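Local coordinates for protein putative TIM-barrel metal-dependent hydrolase (Mycobacterium avium subsp. paratuberculosis S397, PDB 4DZI) that is probably a metal-dependent hydrolase of the amidohydrolase superfamily, holding a pair of metal ions in a TIM-barrel active site, though its substrate is not known, at residues G295-F298 against V299-L302; G375-E378 against S379-R382. All blocks are in the same frame, centred on the assembly; numbering follows the deposited sequence. Where two conformers were deposited one is given.

Contact 1. Residues G295-F298 against V299-L302. With SO4 (sulfate ion), chain J.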
loop_
_atom_site.group_PDB
_atom_site.type_symbol
_atom_site.label_atom_id
_atom_site.label_comp_id
_atom_site.label_asym_id
_atom_site.label_seq_id
_atom_site.Cartn_x
_atom_site.Cartn_y
_atom_site.Cartn_z
ATOM N N GLY C 295 3.212 -13.714 -2.597
ATOM C CA GLY C 295 4.620 -13.283 -2.817
ATOM C C GLY C 295 5.340 -13.163 -1.474
ATOM O O GLY C 295 4.750 -13.383 -0.434
ATOM N N SER C 296 6.598 -12.727 -1.507
ATOM C CA SER C 296 7.347 -12.496 -0.287
ATOM C C SER C 296 7.900 -11.086 -0.312
ATOM O O SER C 296 8.526 -10.676 0.639
ATOM C CB SER C 296 8.519 -13.499 -0.135
ATOM O OG SER C 296 9.495 -13.360 -1.170
ATOM N N TYR C 297 7.625 -10.338 -1.382
ATOM C CA TYR C 297 8.164 -8.965 -1.435
ATOM C C TYR C 297 7.619 -8.091 -0.326
ATOM O O TYR C 297 8.244 -7.093 0.039
ATOM C CB TYR C 297 7.730 -8.360 -2.752
ATOM C CG TYR C 297 8.395 -7.077 -3.162
ATOM C CD1 TYR C 297 9.740 -7.021 -3.365
ATOM C CD2 TYR C 297 7.629 -5.939 -3.402
ATOM C CE1 TYR C 297 10.355 -5.849 -3.792
ATOM C CE2 TYR C 297 8.221 -4.773 -3.824
ATOM C CZ TYR C 297 9.581 -4.735 -4.018
ATOM O OH TYR C 297 10.164 -3.569 -4.478
ATOM N N PHE C 298 6.448 -8.415 0.207
ATOM C CA PHE C 298 5.895 -7.621 1.290
ATOM C C PHE C 298 6.773 -7.556 2.556
ATOM O O PHE C 298 6.685 -6.602 3.349
ATOM C CB PHE C 298 4.479 -8.080 1.690
ATOM C CG PHE C 298 4.446 -9.357 2.505
ATOM C CD1 PHE C 298 4.471 -9.312 3.902
ATOM C CD2 PHE C 298 4.301 -10.584 1.883
ATOM C CE1 PHE C 298 4.441 -10.467 4.679
ATOM C CE2 PHE C 298 4.250 -11.738 2.649
ATOM C CZ PHE C 298 4.308 -11.682 4.045
ATOM N N VAL C 299 7.602 -8.571 2.779
ATOM C CA VAL C 299 8.316 -8.704 4.043
ATOM C C VAL C 299 9.209 -7.510 4.346
ATOM O O VAL C 299 9.241 -7.003 5.453
ATOM C CB VAL C 299 9.185 -9.978 4.027
ATOM C CG1 VAL C 299 9.944 -10.142 5.334
ATOM C CG2 VAL C 299 8.306 -11.188 3.773
ATOM N N HIS C 300 9.961 -7.086 3.361
ATOM C CA HIS C 300 10.934 -6.069 3.712
ATOM C C HIS C 300 10.293 -4.744 4.068
ATOM O O HIS C 300 10.775 -4.074 4.962
ATOM C CB HIS C 300 12.033 -5.931 2.681
ATOM C CG HIS C 300 11.596 -5.220 1.454
ATOM N ND1 HIS C 300 10.776 -5.795 0.544
ATOM C CD2 HIS C 300 11.890 -3.944 0.979
ATOM C CE1 HIS C 300 10.532 -4.915 -0.455
ATOM N NE2 HIS C 300 11.222 -3.785 -0.192
ATOM N N ARG C 301 9.206 -4.354 3.397
ATOM C CA ARG C 301 8.523 -3.102 3.796
ATOM C C ARG C 301 7.875 -3.259 5.139
ATOM O O ARG C 301 7.851 -2.332 5.938
ATOM C CB ARG C 301 7.438 -2.668 2.780
ATOM C CG ARG C 301 7.955 -2.437 1.365
ATOM C CD ARG C 301 7.364 -3.456 0.387
ATOM N NE ARG C 301 5.902 -3.363 0.401
ATOM C CZ ARG C 301 5.102 -4.218 -0.231
ATOM N NH1 ARG C 301 5.662 -5.212 -0.918
ATOM N NH2 ARG C 301 3.759 -4.102 -0.153
ATOM N N LEU C 302 7.295 -4.433 5.380
ATOM C CA LEU C 302 6.632 -4.679 6.641
ATOM C C LEU C 302 7.658 -4.569 7.784
ATOM O O LEU C 302 7.372 -3.939 8.811
ATOM C CB LEU C 302 5.926 -6.051 6.614
ATOM C CG LEU C 302 5.222 -6.432 7.917
ATOM C CD1 LEU C 302 4.031 -5.542 8.226
ATOM C CD2 LEU C 302 4.736 -7.894 7.822
HETATM S S SO4 J . 3.039 -0.642 -0.156
HETATM O O1 SO4 J . 2.750 0.474 0.723
HETATM O O2 SO4 J . 4.474 -0.877 -0.474
HETATM O O3 SO4 J . 2.680 -1.796 0.718
HETATM O O4 SO4 J . 2.229 -0.915 -1.329
HETATM O O HOH W 1 10.812 -8.657 1.101
#

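Contact 2. Residues G375-E378 against S379-R382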
loop_
_atom_site.group_PDB
_atom_site.type_symbol
_atom_site.label_atom_id
_atom_site.label_comp_id
_atom_site.label_asym_id
_atom_site.label_seq_id
_atom_site.Cartn_x
_atom_site.Cartn_y
_atom_site.Cartn_z
ATOM N N GLY C 375 20.804 -21.394 -5.588
ATOM C CA GLY C 375 21.626 -20.727 -4.570
ATOM C C GLY C 375 21.676 -21.391 -3.194
ATOM O O GLY C 375 22.127 -20.783 -2.225
ATOM N N PHE C 376 21.221 -22.635 -3.091
ATOM C CA PHE C 376 21.049 -23.259 -1.780
ATOM C C PHE C 376 21.737 -24.627 -1.730
ATOM O O PHE C 376 21.777 -25.317 -2.727
ATOM C CB PHE C 376 19.558 -23.460 -1.525
ATOM C CG PHE C 376 18.827 -22.187 -1.198
ATOM C CD1 PHE C 376 18.787 -21.720 0.103
ATOM C CD2 PHE C 376 18.168 -21.477 -2.200
ATOM C CE1 PHE C 376 18.117 -20.532 0.417
ATOM C CE2 PHE C 376 17.496 -20.289 -1.894
ATOM C CZ PHE C 376 17.475 -19.832 -0.590
ATOM N N SER C 377 22.181 -25.011 -0.536
ATOM C CA SER C 377 22.711 -26.365 -0.316
ATOM C C SER C 377 21.638 -27.426 -0.506
ATOM O O SER C 377 20.427 -27.163 -0.405
ATOM C CB SER C 377 23.275 -26.490 1.089
ATOM O OG SER C 377 22.248 -26.369 2.050
ATOM N N GLU C 378 22.088 -28.646 -0.755
ATOM C CA GLU C 378 21.162 -29.762 -0.964
ATOM C C GLU C 378 20.243 -29.888 0.263
ATOM O O GLU C 378 19.052 -30.167 0.124
ATOM C CB GLU C 378 21.957 -31.062 -1.167
ATOM C CG GLU C 378 21.119 -32.211 -1.680
ATOM C CD GLU C 378 21.913 -33.503 -1.821
ATOM O OE1 GLU C 378 23.149 -33.466 -1.633
ATOM O OE2 GLU C 378 21.289 -34.543 -2.115
ATOM N N SER C 379 20.776 -29.716 1.460
ATOM C CA SER C 379 19.941 -29.859 2.642
ATOM C C SER C 379 18.980 -28.696 2.852
ATOM O O SER C 379 17.888 -28.898 3.384
ATOM C CB SER C 379 20.746 -30.142 3.913
ATOM O OG SER C 379 21.669 -29.116 4.154
ATOM N N ASP C 380 19.368 -27.482 2.450
ATOM C CA ASP C 380 18.402 -26.383 2.471
ATOM C C ASP C 380 17.276 -26.564 1.444
ATOM O O ASP C 380 16.139 -26.150 1.695
ATOM C CB ASP C 380 19.104 -24.996 2.255
ATOM C CG ASP C 380 19.767 -24.464 3.521
ATOM O OD1 ASP C 380 19.532 -25.007 4.624
ATOM O OD2 ASP C 380 20.518 -23.472 3.412
ATOM N N ILE C 381 17.597 -27.136 0.287
ATOM C CA ILE C 381 16.559 -27.445 -0.710
ATOM C C ILE C 381 15.566 -28.432 -0.121
ATOM O O ILE C 381 14.363 -28.288 -0.303
ATOM C CB ILE C 381 17.144 -27.946 -2.034
ATOM C CG1 ILE C 381 17.907 -26.795 -2.693
ATOM C CG2 ILE C 381 16.049 -28.457 -2.973
ATOM C CD1 ILE C 381 18.770 -27.190 -3.866
ATOM N N ARG C 382 16.065 -29.424 0.618
ATOM C CA ARG C 382 15.165 -30.380 1.302
ATOM C C ARG C 382 14.252 -29.688 2.308
ATOM O O ARG C 382 13.085 -30.070 2.457
ATOM C CB ARG C 382 15.990 -31.517 1.936
ATOM C CG ARG C 382 15.302 -32.373 3.012
ATOM C CD ARG C 382 14.311 -33.361 2.418
ATOM N NE ARG C 382 13.759 -34.269 3.423
ATOM C CZ ARG C 382 14.081 -35.561 3.534
ATOM N NH1 ARG C 382 14.979 -36.113 2.715
ATOM N NH2 ARG C 382 13.490 -36.306 4.466
HETATM O O HOH W 2 22.166 -23.020 1.576
#

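Contact 1. Residues G295-F298 against V299-L302
Arg301 folds back along the first helical turn to reach Tyr297, Phe298 and a bound sulfate. CB lies 4.0 Å from Phe298 O; bends at chi2 (115°) and chi3 (58°) then turn the chain toward the start of the helix. CD passes Tyr297 O, and at the tip the guanidinium divides its work. Its NH1 comes 3.3 Å from Tyr297 CD2, ring and guanidinium planes 52° apart, and makes a salt bridge with Asp265; Phe298 CA lies over one guanidinium face, 3.3 Å from NH1. NH2 gives a nearly straight hydrogen bond of 2.7 Å to sulfate O3, in the guanidinium plane; Arg266 and Arg305 of both subunits also bind this ion, probably from the crystallisation liquor. The loop follows strand 289-292 and opens helix 298-312, a strand-to-helix connection of the barrel. Val299 N bonds to Ser296 O, closing the turn into the helix, and Leu302 N to Phe298 O is an i to i+4 helical bond. His300 turns an edge to the face of Tyr297, centroids 4.8 Å apart; its ND1 bonds weakly to Tyr297 O, its NE2 is hydrogen-bonded to NE2 of His300 of the second subunit. Phe298, broad and apolar, suits the buried side facing strand 329-331 and helix 266-277: Val299 CG2 makes a CH-pi contact 4.0 Å from its ring centroid, and Leu302 CD2 meets the ring edge 4.1 Å from CE1.

Contact 2. Residues G375-E378 against S379-R382
Ser377 caps helix 378-393, taking the N-cap position with its OG reaching forward to accept the Asp380 backbone N-H at 3.1 Å. Beside the cap lies a hydrophobic staple: Phe376, just before the N-cap, meets Ile381 in the first turn, Phe376 CB lying 3.9 Å from Ile381 CG1, and the phenylalanine ring packs on Leu339 and Ala343 of helix 339-346. A chi1 of 66° sets Ser377 OG between the backbone N and the carbonyl carbon, where it can reach over the first turn; serine suits the place because its short hydroxyl can replace a carbonyl missing from the turn before. Its own carbonyl starts the ladder, Ser377 O receiving Ile381 N at 2.9 Å, and Glu378 O accepts Arg382 N in the next step. Arg382 leads away from the first turn, NE forming a salt bridge with Asp387 OD2, and it makes a cation-pi contact with Tyr7. Asp380 crosses Phe376 at about a right angle, its CB 3.9 Å from Phe376 CD1. Its chi1 of -80° puts CG beside the backbone N, bringing the carboxylate near the cap, where one water accepts from Ser377 N at 2.9 Å and donates to Asp380 OD2.

Overall arrangement
Both contacts are first turns of helices, 298-312 and 378-393, met in series along one chain. Their centres are 22 Å apart and their nearest atoms about 10 Å, so they do not touch. Helix 339-346 lies against both: Ser296 and Val299 of contact 1 pack on it, as does Phe376 of contact 2. Contact 1 is largely buried and reaches the second subunit, whereas contact 2 sits on the surface, its centre about 25 Å from the chain centre, with no other chain of the assembly touching it. Neither supplies a cadmium ligand; the Phe298 side chain is about 14 Å from a bound ion, though Glu293, which binds both, stands just before contact 1.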